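Local coordinates for protein succinate-acetate/proton symporter SatP (Escherichia coli K-12, PDB 5ZUG) that forms a hexameric membrane channel for acetate and probably also carries succinate, at residues Gly15-Gly20 against Ser165-Ala170; Phe19-Ile24 against Ile45-Ile50; Ile53-Leu58 against Thr69-Tyr74. All coordinates share one frame; numbering follows the deposited sequence.

Interaction 1 of 3, residues Gly15-Gly20 against Ser165-Ala170. With BNG (nonyl beta-D-glucopyranoside), chain G.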
loop_
_atom_site.group_PDB
_atom_site.type_symbol
_atom_site.label_atom_id
_atom_site.label_comp_id
_atom_site.label_asym_id
_atom_site.label_seq_id
_atom_site.Cartn_x
_atom_site.Cartn_y
_atom_site.Cartn_z
ATOM N N GLY A 15 5.108 14.172 12.933
ATOM C CA GLY A 15 6.136 13.211 13.309
ATOM C C GLY A 15 6.555 13.343 14.757
ATOM O O GLY A 15 6.792 12.342 15.444
ATOM N N LEU A 16 6.672 14.578 15.234
ATOM C CA LEU A 16 7.004 14.833 16.631
ATOM C C LEU A 16 5.908 14.351 17.567
ATOM O O LEU A 16 6.204 13.870 18.663
ATOM C CB LEU A 16 7.278 16.317 16.838
ATOM C CG LEU A 16 8.652 16.825 16.373
ATOM C CD1 LEU A 16 8.703 18.350 16.199
ATOM C CD2 LEU A 16 9.698 16.352 17.382
ATOM N N MET A 17 4.638 14.542 17.198
ATOM C CA MET A 17 3.557 14.026 18.026
ATOM C C MET A 17 3.616 12.510 18.125
ATOM O O MET A 17 3.515 11.933 19.215
ATOM C CB MET A 17 2.199 14.435 17.468
ATOM C CG MET A 17 1.792 15.839 17.743
ATOM S SD MET A 17 1.972 16.332 19.469
ATOM C CE MET A 17 1.150 15.033 20.398
ATOM N N GLY A 18 3.715 11.848 16.972
ATOM C CA GLY A 18 3.772 10.397 16.952
ATOM C C GLY A 18 4.919 9.872 17.778
ATOM O O GLY A 18 4.742 8.998 18.628
ATOM N N PHE A 19 6.123 10.375 17.512
ATOM C CA PHE A 19 7.280 9.988 18.305
ATOM C C PHE A 19 7.062 10.267 19.785
ATOM O O PHE A 19 7.198 9.373 20.623
ATOM C CB PHE A 19 8.518 10.727 17.816
ATOM C CG PHE A 19 9.665 10.650 18.768
ATOM C CD1 PHE A 19 10.547 9.603 18.704
ATOM C CD2 PHE A 19 9.845 11.618 19.748
ATOM C CE1 PHE A 19 11.599 9.530 19.582
ATOM C CE2 PHE A 19 10.889 11.535 20.641
ATOM C CZ PHE A 19 11.775 10.505 20.547
ATOM N N GLY A 20 6.728 11.506 20.131
ATOM C CA GLY A 20 6.754 11.890 21.532
ATOM C C GLY A 20 5.735 11.140 22.369
ATOM O O GLY A 20 6.056 10.605 23.435
ATOM N N SER A 165 9.103 16.827 25.531
ATOM C CA SER A 165 9.705 17.899 24.727
ATOM C C SER A 165 9.169 17.881 23.309
ATOM O O SER A 165 8.834 18.930 22.758
ATOM C CB SER A 165 11.232 17.794 24.661
ATOM O OG SER A 165 11.817 17.531 25.896
ATOM N N ALA A 166 9.114 16.692 22.689
ATOM C CA ALA A 166 8.673 16.581 21.301
ATOM C C ALA A 166 7.245 17.056 21.144
ATOM O O ALA A 166 6.896 17.677 20.133
ATOM C CB ALA A 166 8.819 15.140 20.812
ATOM N N ILE A 167 6.402 16.762 22.134
ATOM C CA ILE A 167 5.013 17.206 22.096
ATOM C C ILE A 167 4.933 18.718 22.196
ATOM O O ILE A 167 4.199 19.371 21.444
ATOM C CB ILE A 167 4.203 16.534 23.216
ATOM C CG1 ILE A 167 4.148 15.014 22.980
ATOM C CG2 ILE A 167 2.825 17.139 23.287
ATOM C CD1 ILE A 167 3.364 14.273 23.994
ATOM N N TYR A 168 5.696 19.299 23.126
ATOM C CA TYR A 168 5.710 20.748 23.274
ATOM C C TYR A 168 6.241 21.415 22.014
ATOM O O TYR A 168 5.627 22.345 21.481
ATOM C CB TYR A 168 6.566 21.135 24.471
ATOM C CG TYR A 168 6.639 22.623 24.650
ATOM C CD1 TYR A 168 5.540 23.329 25.149
ATOM C CD2 TYR A 168 7.782 23.332 24.272
ATOM C CE1 TYR A 168 5.591 24.688 25.303
ATOM C CE2 TYR A 168 7.845 24.702 24.417
ATOM C CZ TYR A 168 6.748 25.378 24.930
ATOM O OH TYR A 168 6.809 26.744 25.079
ATOM N N LEU A 169 7.365 20.906 21.498
ATOM C CA LEU A 169 7.955 21.442 20.280
ATOM C C LEU A 169 6.957 21.389 19.121
ATOM O O LEU A 169 6.776 22.368 18.394
ATOM C CB LEU A 169 9.206 20.646 19.917
ATOM C CG LEU A 169 9.855 21.203 18.651
ATOM C CD1 LEU A 169 10.152 22.681 18.924
ATOM C CD2 LEU A 169 11.076 20.421 18.125
ATOM N N ALA A 170 6.298 20.244 18.944
ATOM C CA ALA A 170 5.300 20.102 17.896
ATOM C C ALA A 170 4.183 21.111 18.066
ATOM O O ALA A 170 3.743 21.727 17.091
ATOM C CB ALA A 170 4.733 18.683 17.897
HETATM C C1 BNG G . 12.447 21.089 11.005
HETATM C C2 BNG G . 11.729 22.325 11.516
HETATM C C3 BNG G . 11.730 23.274 10.415
HETATM C C4 BNG G . 13.103 23.820 10.368
HETATM C C5 BNG G . 14.104 22.721 9.985
HETATM C C6 BNG G . 15.214 22.589 10.949
HETATM C "C1'" BNG G . 13.377 19.139 11.606
HETATM C "C2'" BNG G . 12.514 18.208 12.455
HETATM C "C3'" BNG G . 13.252 16.895 12.665
HETATM C "C4'" BNG G . 12.915 16.380 14.085
HETATM C "C5'" BNG G . 12.861 14.854 14.052
HETATM C "C6'" BNG G . 12.564 14.484 15.508
HETATM C "C7'" BNG G . 11.914 13.107 15.556
HETATM C "C8'" BNG G . 12.818 12.253 16.450
HETATM C "C9'" BNG G . 12.863 12.879 17.839
HETATM O O1 BNG G . 13.005 20.419 12.011
HETATM O O2 BNG G . 10.383 22.096 11.887
HETATM O O3 BNG G . 10.770 24.328 10.601
HETATM O O4 BNG G . 13.086 24.893 9.437
HETATM O O5 BNG G . 13.594 21.354 10.083
HETATM O O6 BNG G . 15.143 21.218 11.163
#
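Leu16 and Ala166 meet across a nearly antiparallel helix pair within the all-helical bundle of this GPR1/FUN34/yaaH-family channel. The short axes of 15-20, on helix 12-31, and 165-170, on helix 149-179, approach to 7.9 Å at 160°. No hydrogen bond crosses this buried interface, so apolar contact does the joining.

The aliphatic contacts centre on Leu16, whose atoms reach three residues spaced along the facing helix. Its CB lies 3.6 Å from Ala170 CB. The two methyls divide the rest: CD1 is 3.7 Å from Leu169 CD2, on a side chain that it meets at a slant, while CD2 rests 3.7 Å from Ala166 CB and also borders the alkyl chain of the bound nonyl glucoside. Where the neighbouring turn passes Ala166, Gly20 has no side chain, and its CA comes directly to Ala166 CB at 3.9 Å.

The thioether contact needs a folded chain. Met17 leaves its backbone heading away from 165-170, and bends at chi2 (-49°) and chi3 (-50°) turn it back until CE stands 3.9 Å from Ile167 CG2. The two side chains cross at about a right angle, with SD beside both Ile167 CG2 and Ala170 CB. Met17 also packs on Tyr47 of its own chain and on Phe111 of a second subunit, which places this flank next to the hexamer interface.

The aromatic contact is made at a rim and on a face. Phe19 puts CD2 in its ring edge 3.8 Å from Ala166 CB, which lies in the ring plane. The glucoside's terminal methyl C9' instead sits over the ring centre on one face, 3.7 Å from Phe19 CE2.

Interaction 2 of 3, residues Phe19-Ile24 against Ile45-Ile50; sequences FGMTTI and IFYGGI. With BNG (nonyl beta-D-glucopyranoside), chain G.
Met21 and Tyr47 cross at a slant where helix 12-31 passes helix 38-58, the short axes approaching to 8.1 Å at 123°. Met21 runs extended through its first two torsions and then bends at chi3 (-77°), which carries SD to 3.9 Å from Tyr47 CE2. The sulfur is 5.1 Å from the ring centroid and 71° off its normal, a Met-aromatic contact of oblique geometry. Tyr47 is held from beyond this pair as well: its OH is hydrogen-bonded to Ser73 OG of a second subunit, and its ring meets Trp108 of that same subunit.

Thr22 points its hydroxyl at the backbone of the other helix, with OG1 3.3 Å from Gly48 N; its established hydrogen bond is to Gly18 O, one turn back. Gly48 offers only backbone here, and its CA comes within 4.5 Å of Phe19 CA. Around this point helix 38-58 makes a wider pi-type turn, in which Ile50 N bonds to Ile45 O at 2.8 Å.

Phe19 leaves its backbone pointing away from 45-50. Thr23 OG1 lies 3.5 Å above the ring face opposite the glucoside methyl, while donating to Phe19 O at 2.7 Å from above the carbonyl plane. That oxygen also accepts from Thr23 N, so one residue grips it twice.

With no clear hydrogen bond between the segments, a sulfur, a ring and a threonine against glycine backbone make the contact. The threonine hydroxyls are satisfied within their own helix, and the directional bond of Tyr47 is spent on joining subunits.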
loop_
_atom_site.group_PDB
_atom_site.type_symbol
_atom_site.label_atom_id
_atom_site.label_comp_id
_atom_site.label_asym_id
_atom_site.label_seq_id
_atom_site.Cartn_x
_atom_site.Cartn_y
_atom_site.Cartn_z
ATOM N N PHE A 19 6.123 10.375 17.512
ATOM C CA PHE A 19 7.280 9.988 18.305
ATOM C C PHE A 19 7.062 10.267 19.785
ATOM O O PHE A 19 7.198 9.373 20.623
ATOM C CB PHE A 19 8.518 10.727 17.816
ATOM C CG PHE A 19 9.665 10.650 18.768
ATOM C CD1 PHE A 19 10.547 9.603 18.704
ATOM C CD2 PHE A 19 9.845 11.618 19.748
ATOM C CE1 PHE A 19 11.599 9.530 19.582
ATOM C CE2 PHE A 19 10.889 11.535 20.641
ATOM C CZ PHE A 19 11.775 10.505 20.547
ATOM N N GLY A 20 6.728 11.506 20.131
ATOM C CA GLY A 20 6.754 11.890 21.532
ATOM C C GLY A 20 5.735 11.140 22.369
ATOM O O GLY A 20 6.056 10.605 23.435
ATOM N N MET A 21 4.484 11.122 21.901
ATOM C CA MET A 21 3.396 10.452 22.607
ATOM C C MET A 21 3.699 8.955 22.805
ATOM O O MET A 21 3.459 8.392 23.885
ATOM C CB MET A 21 2.100 10.700 21.826
ATOM C CG MET A 21 0.846 10.556 22.628
ATOM S SD MET A 21 -0.700 10.812 21.732
ATOM C CE MET A 21 -0.837 12.559 21.570
ATOM N N THR A 22 4.233 8.294 21.775
ATOM C CA THR A 22 4.619 6.891 21.887
ATOM C C THR A 22 5.784 6.692 22.853
ATOM O O THR A 22 5.864 5.656 23.524
ATOM C CB THR A 22 4.971 6.345 20.505
ATOM O OG1 THR A 22 3.846 6.517 19.641
ATOM C CG2 THR A 22 5.330 4.889 20.579
ATOM N N THR A 23 6.729 7.632 22.894
ATOM C CA THR A 23 7.866 7.522 23.809
ATOM C C THR A 23 7.421 7.653 25.259
ATOM O O THR A 23 7.941 6.961 26.136
ATOM C CB THR A 23 8.910 8.580 23.456
ATOM O OG1 THR A 23 9.282 8.408 22.095
ATOM C CG2 THR A 23 10.164 8.436 24.317
ATOM N N ILE A 24 6.516 8.597 25.534
ATOM C CA ILE A 24 5.928 8.732 26.867
ATOM C C ILE A 24 5.294 7.418 27.295
ATOM O O ILE A 24 5.551 6.907 28.391
ATOM C CB ILE A 24 4.889 9.865 26.893
ATOM C CG1 ILE A 24 5.558 11.231 26.877
ATOM C CG2 ILE A 24 4.088 9.788 28.142
ATOM C CD1 ILE A 24 4.567 12.350 26.681
ATOM N N ILE A 45 2.925 1.011 16.315
ATOM C CA ILE A 45 2.655 0.651 14.930
ATOM C C ILE A 45 2.226 1.878 14.140
ATOM O O ILE A 45 2.831 2.218 13.121
ATOM C CB ILE A 45 1.597 -0.470 14.860
ATOM C CG1 ILE A 45 2.160 -1.785 15.425
ATOM C CG2 ILE A 45 1.136 -0.658 13.430
ATOM C CD1 ILE A 45 1.143 -2.868 15.737
ATOM N N PHE A 46 1.195 2.584 14.611
ATOM C CA PHE A 46 0.467 3.525 13.764
ATOM C C PHE A 46 0.884 4.977 13.918
ATOM O O PHE A 46 0.819 5.719 12.937
ATOM C CB PHE A 46 -1.042 3.418 13.999
ATOM C CG PHE A 46 -1.609 2.080 13.610
ATOM C CD1 PHE A 46 -1.859 1.775 12.279
ATOM C CD2 PHE A 46 -1.882 1.109 14.586
ATOM C CE1 PHE A 46 -2.367 0.537 11.937
ATOM C CE2 PHE A 46 -2.384 -0.115 14.237
ATOM C CZ PHE A 46 -2.628 -0.406 12.919
ATOM N N TYR A 47 1.303 5.410 15.098
ATOM C CA TYR A 47 1.604 6.814 15.342
ATOM C C TYR A 47 3.097 7.086 15.440
ATOM O O TYR A 47 3.608 7.987 14.773
ATOM C CB TYR A 47 0.907 7.276 16.631
ATOM C CG TYR A 47 0.627 8.758 16.713
ATOM C CD1 TYR A 47 0.249 9.483 15.579
ATOM C CD2 TYR A 47 0.667 9.417 17.921
ATOM C CE1 TYR A 47 -0.034 10.802 15.653
ATOM C CE2 TYR A 47 0.387 10.751 17.993
ATOM C CZ TYR A 47 0.029 11.441 16.857
ATOM O OH TYR A 47 -0.271 12.784 16.937
ATOM N N GLY A 48 3.795 6.359 16.309
ATOM C CA GLY A 48 5.232 6.460 16.378
ATOM C C GLY A 48 5.927 5.777 15.225
ATOM O O GLY A 48 7.091 6.097 14.935
ATOM N N GLY A 49 5.236 4.851 14.555
ATOM C CA GLY A 49 5.810 4.201 13.400
ATOM C C GLY A 49 5.234 4.786 12.122
ATOM O O GLY A 49 5.852 5.695 11.553
ATOM N N ILE A 50 4.009 4.387 11.747
ATOM C CA ILE A 50 3.455 4.765 10.443
ATOM C C ILE A 50 3.370 6.287 10.282
ATOM O O ILE A 50 3.908 6.851 9.320
ATOM C CB ILE A 50 2.081 4.105 10.218
ATOM C CG1 ILE A 50 2.191 2.561 10.193
ATOM C CG2 ILE A 50 1.366 4.723 9.009
ATOM C CD1 ILE A 50 2.953 2.033 9.036
HETATM C C1 BNG G . 12.447 21.089 11.005
HETATM C C2 BNG G . 11.729 22.325 11.516
HETATM C C3 BNG G . 11.730 23.274 10.415
HETATM C C4 BNG G . 13.103 23.820 10.368
HETATM C C5 BNG G . 14.104 22.721 9.985
HETATM C C6 BNG G . 15.214 22.589 10.949
HETATM C "C1'" BNG G . 13.377 19.139 11.606
HETATM C "C2'" BNG G . 12.514 18.208 12.455
HETATM C "C3'" BNG G . 13.252 16.895 12.665
HETATM C "C4'" BNG G . 12.915 16.380 14.085
HETATM C "C5'" BNG G . 12.861 14.854 14.052
HETATM C "C6'" BNG G . 12.564 14.484 15.508
HETATM C "C7'" BNG G . 11.914 13.107 15.556
HETATM C "C8'" BNG G . 12.818 12.253 16.450
HETATM C "C9'" BNG G . 12.863 12.879 17.839
HETATM O O1 BNG G . 13.005 20.419 12.011
HETATM O O2 BNG G . 10.383 22.096 11.887
HETATM O O3 BNG G . 10.770 24.328 10.601
HETATM O O4 BNG G . 13.086 24.893 9.437
HETATM O O5 BNG G . 13.594 21.354 10.083
HETATM O O6 BNG G . 15.143 21.218 11.163
#

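Interaction 3 of 3, residues Ile53-Leu58 against Thr69-Tyr74; sequences IFAGLL and TAFTSY. With BNG (nonyl beta-D-glucopyranoside), chain G.
Ser73 OG is gripped by two groups: it donates to Thr69 O at 2.8 Å, nearly in line with the carbonyl bond, and is hydrogen-bonded to Tyr47 OH of a third subunit. This polar flank belongs to helix 65-86, which forms an antiparallel helical hairpin with helix 38-58; the short axes come within 6.9 Å at 154°.

Glycine permits that closeness. Gly56 has no CB to hold the helices apart, and its CA lies 4.4 Å from Thr72 CA. Thr72 OG1 faces Gly56 too, but its hydrogen bond goes back to Leu68 O in its own helix. About a turn before Gly56, Ile53 lays CG1 3.9 Å from Thr72 O.

Phe71 carries the rest as a flat partition. Its chi1 (-75°) sets CG anti to the carbonyl carbon and so brings the ring beside Ala55, and the turn about chi2 presents a face to it; Ala55 CB makes a CH-pi contact 4.3 Å from the centroid and 20° off the normal. The opposite face takes the alkyl chain of the nonyl glucoside. With an alanine here, the space between Ala55 and the alkyl chain is likely to be left as a gap, each losing the ring surface it packs on. The glucoside C5' sits toward the rim of the ring, 3.6 Å from Phe71 CE1, with Ala70 CB also beside it.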
loop_
_atom_site.group_PDB
_atom_site.type_symbol
_atom_site.label_atom_id
_atom_site.label_comp_id
_atom_site.label_asym_id
_atom_site.label_seq_id
_atom_site.Cartn_x
_atom_site.Cartn_y
_atom_site.Cartn_z
ATOM N N ILE A 53 6.634 7.902 9.782
ATOM C CA ILE A 53 7.174 7.610 8.466
ATOM C C ILE A 53 6.513 8.502 7.428
ATOM O O ILE A 53 7.155 8.934 6.470
ATOM C CB ILE A 53 7.027 6.102 8.166
ATOM C CG1 ILE A 53 8.023 5.303 9.030
ATOM C CG2 ILE A 53 7.208 5.802 6.682
ATOM C CD1 ILE A 53 7.763 3.868 9.065
ATOM N N PHE A 54 5.217 8.777 7.583
ATOM C CA PHE A 54 4.572 9.786 6.739
ATOM C C PHE A 54 5.272 11.141 6.848
ATOM O O PHE A 54 5.676 11.725 5.840
ATOM C CB PHE A 54 3.080 9.920 7.073
ATOM C CG PHE A 54 2.252 8.764 6.601
ATOM C CD1 PHE A 54 2.739 7.874 5.680
ATOM C CD2 PHE A 54 0.976 8.588 7.058
ATOM C CE1 PHE A 54 1.975 6.820 5.249
ATOM C CE2 PHE A 54 0.211 7.541 6.614
ATOM C CZ PHE A 54 0.713 6.665 5.700
ATOM N N ALA A 55 5.410 11.653 8.071
ATOM C CA ALA A 55 6.102 12.910 8.316
ATOM C C ALA A 55 7.473 12.919 7.661
ATOM O O ALA A 55 7.894 13.931 7.088
ATOM C CB ALA A 55 6.230 13.158 9.816
ATOM N N GLY A 56 8.200 11.816 7.766
ATOM C CA GLY A 56 9.512 11.759 7.151
ATOM C C GLY A 56 9.472 11.871 5.639
ATOM O O GLY A 56 10.251 12.618 5.048
ATOM N N LEU A 57 8.567 11.121 4.992
ATOM C CA LEU A 57 8.446 11.193 3.532
ATOM C C LEU A 57 7.945 12.559 3.067
ATOM O O LEU A 57 8.229 12.971 1.939
ATOM C CB LEU A 57 7.529 10.096 3.007
ATOM C CG LEU A 57 7.932 8.637 3.139
ATOM C CD1 LEU A 57 6.773 7.806 2.659
ATOM C CD2 LEU A 57 9.193 8.307 2.336
ATOM N N LEU A 58 7.145 13.237 3.889
ATOM C CA LEU A 58 6.720 14.584 3.576
ATOM C C LEU A 58 7.865 15.606 3.681
ATOM O O LEU A 58 7.767 16.687 3.091
ATOM C CB LEU A 58 5.547 14.946 4.488
ATOM C CG LEU A 58 4.196 14.234 4.292
ATOM C CD1 LEU A 58 3.149 14.612 5.363
ATOM C CD2 LEU A 58 3.627 14.476 2.921
ATOM N N THR A 69 15.544 12.251 6.939
ATOM C CA THR A 69 16.357 11.197 7.526
ATOM C C THR A 69 15.898 10.840 8.945
ATOM O O THR A 69 15.884 9.660 9.308
ATOM C CB THR A 69 17.833 11.593 7.432
ATOM O OG1 THR A 69 18.149 11.792 6.034
ATOM C CG2 THR A 69 18.739 10.493 8.021
ATOM N N ALA A 70 15.535 11.837 9.767
ATOM C CA ALA A 70 15.119 11.588 11.150
ATOM C C ALA A 70 13.750 10.908 11.280
ATOM O O ALA A 70 13.655 9.783 11.774
ATOM C CB ALA A 70 15.124 12.891 11.955
ATOM N N PHE A 71 12.682 11.600 10.882
ATOM C CA PHE A 71 11.326 11.082 11.056
ATOM C C PHE A 71 11.172 9.697 10.448
ATOM O O PHE A 71 10.496 8.832 11.009
ATOM C CB PHE A 71 10.313 12.016 10.396
ATOM C CG PHE A 71 10.039 13.281 11.155
ATOM C CD1 PHE A 71 9.698 13.260 12.499
ATOM C CD2 PHE A 71 10.110 14.506 10.500
ATOM C CE1 PHE A 71 9.441 14.454 13.173
ATOM C CE2 PHE A 71 9.852 15.673 11.163
ATOM C CZ PHE A 71 9.523 15.653 12.501
ATOM N N THR A 72 11.741 9.490 9.262
ATOM C CA THR A 72 11.602 8.210 8.575
ATOM C C THR A 72 12.343 7.090 9.306
ATOM O O THR A 72 11.871 5.940 9.320
ATOM C CB THR A 72 12.095 8.325 7.140
ATOM O OG1 THR A 72 11.610 9.538 6.572
ATOM C CG2 THR A 72 11.562 7.174 6.307
ATOM N N SER A 73 13.528 7.384 9.877
ATOM C CA SER A 73 14.273 6.357 10.609
ATOM C C SER A 73 13.601 5.982 11.926
ATOM O O SER A 73 13.516 4.802 12.261
ATOM C CB SER A 73 15.701 6.816 10.867
ATOM O OG SER A 73 16.388 6.892 9.650
ATOM N N TYR A 74 13.099 6.961 12.677
ATOM C CA TYR A 74 12.507 6.668 13.974
ATOM C C TYR A 74 11.130 6.042 13.857
ATOM O O TYR A 74 10.717 5.320 14.771
ATOM C CB TYR A 74 12.422 7.920 14.825
ATOM C CG TYR A 74 13.758 8.399 15.290
ATOM C CD1 TYR A 74 14.632 7.552 16.006
ATOM C CD2 TYR A 74 14.176 9.692 14.977
ATOM C CE1 TYR A 74 15.867 8.014 16.435
ATOM C CE2 TYR A 74 15.396 10.164 15.381
ATOM C CZ TYR A 74 16.243 9.337 16.103
ATOM O OH TYR A 74 17.455 9.888 16.458
HETATM C C1 BNG G . 12.447 21.089 11.005
HETATM C C2 BNG G . 11.729 22.325 11.516
HETATM C C3 BNG G . 11.730 23.274 10.415
HETATM C C4 BNG G . 13.103 23.820 10.368
HETATM C C5 BNG G . 14.104 22.721 9.985
HETATM C C6 BNG G . 15.214 22.589 10.949
HETATM C "C1'" BNG G . 13.377 19.139 11.606
HETATM C "C2'" BNG G . 12.514 18.208 12.455
HETATM C "C3'" BNG G . 13.252 16.895 12.665
HETATM C "C4'" BNG G . 12.915 16.380 14.085
HETATM C "C5'" BNG G . 12.861 14.854 14.052
HETATM C "C6'" BNG G . 12.564 14.484 15.508
HETATM C "C7'" BNG G . 11.914 13.107 15.556
HETATM C "C8'" BNG G . 12.818 12.253 16.450
HETATM C "C9'" BNG G . 12.863 12.879 17.839
HETATM O O1 BNG G . 13.005 20.419 12.011
HETATM O O2 BNG G . 10.383 22.096 11.887
HETATM O O3 BNG G . 10.770 24.328 10.601
HETATM O O4 BNG G . 13.086 24.893 9.437
HETATM O O5 BNG G . 13.594 21.354 10.083
HETATM O O6 BNG G . 15.143 21.218 11.163
#

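In the fold
All three contacts are buried, but the centre of interaction 2 lies about 7 Å, and that of interaction 3 about 11 Å, from the centre of the chain. Interactions 1 and 2 share helix 12-31, whereas interactions 2 and 3 share helix 38-58, so helices 12-31, 38-58 and 65-86 are joined in sequence, while 15-20/165-170 joins the first helix, 12-31, to the last, 149-179. Interaction 1 is wholly apolar, with aliphatic, thioether and ring-edge contacts, and buries the largest area, 372 Å². Interaction 2 relies on sulfur and tyrosine facing a neighbouring subunit; interaction 3 on glycine closeness and a phenylalanine face. Interactions 1 and 3 also touch, Leu16 N lying 3.5 Å from Phe71 CE1.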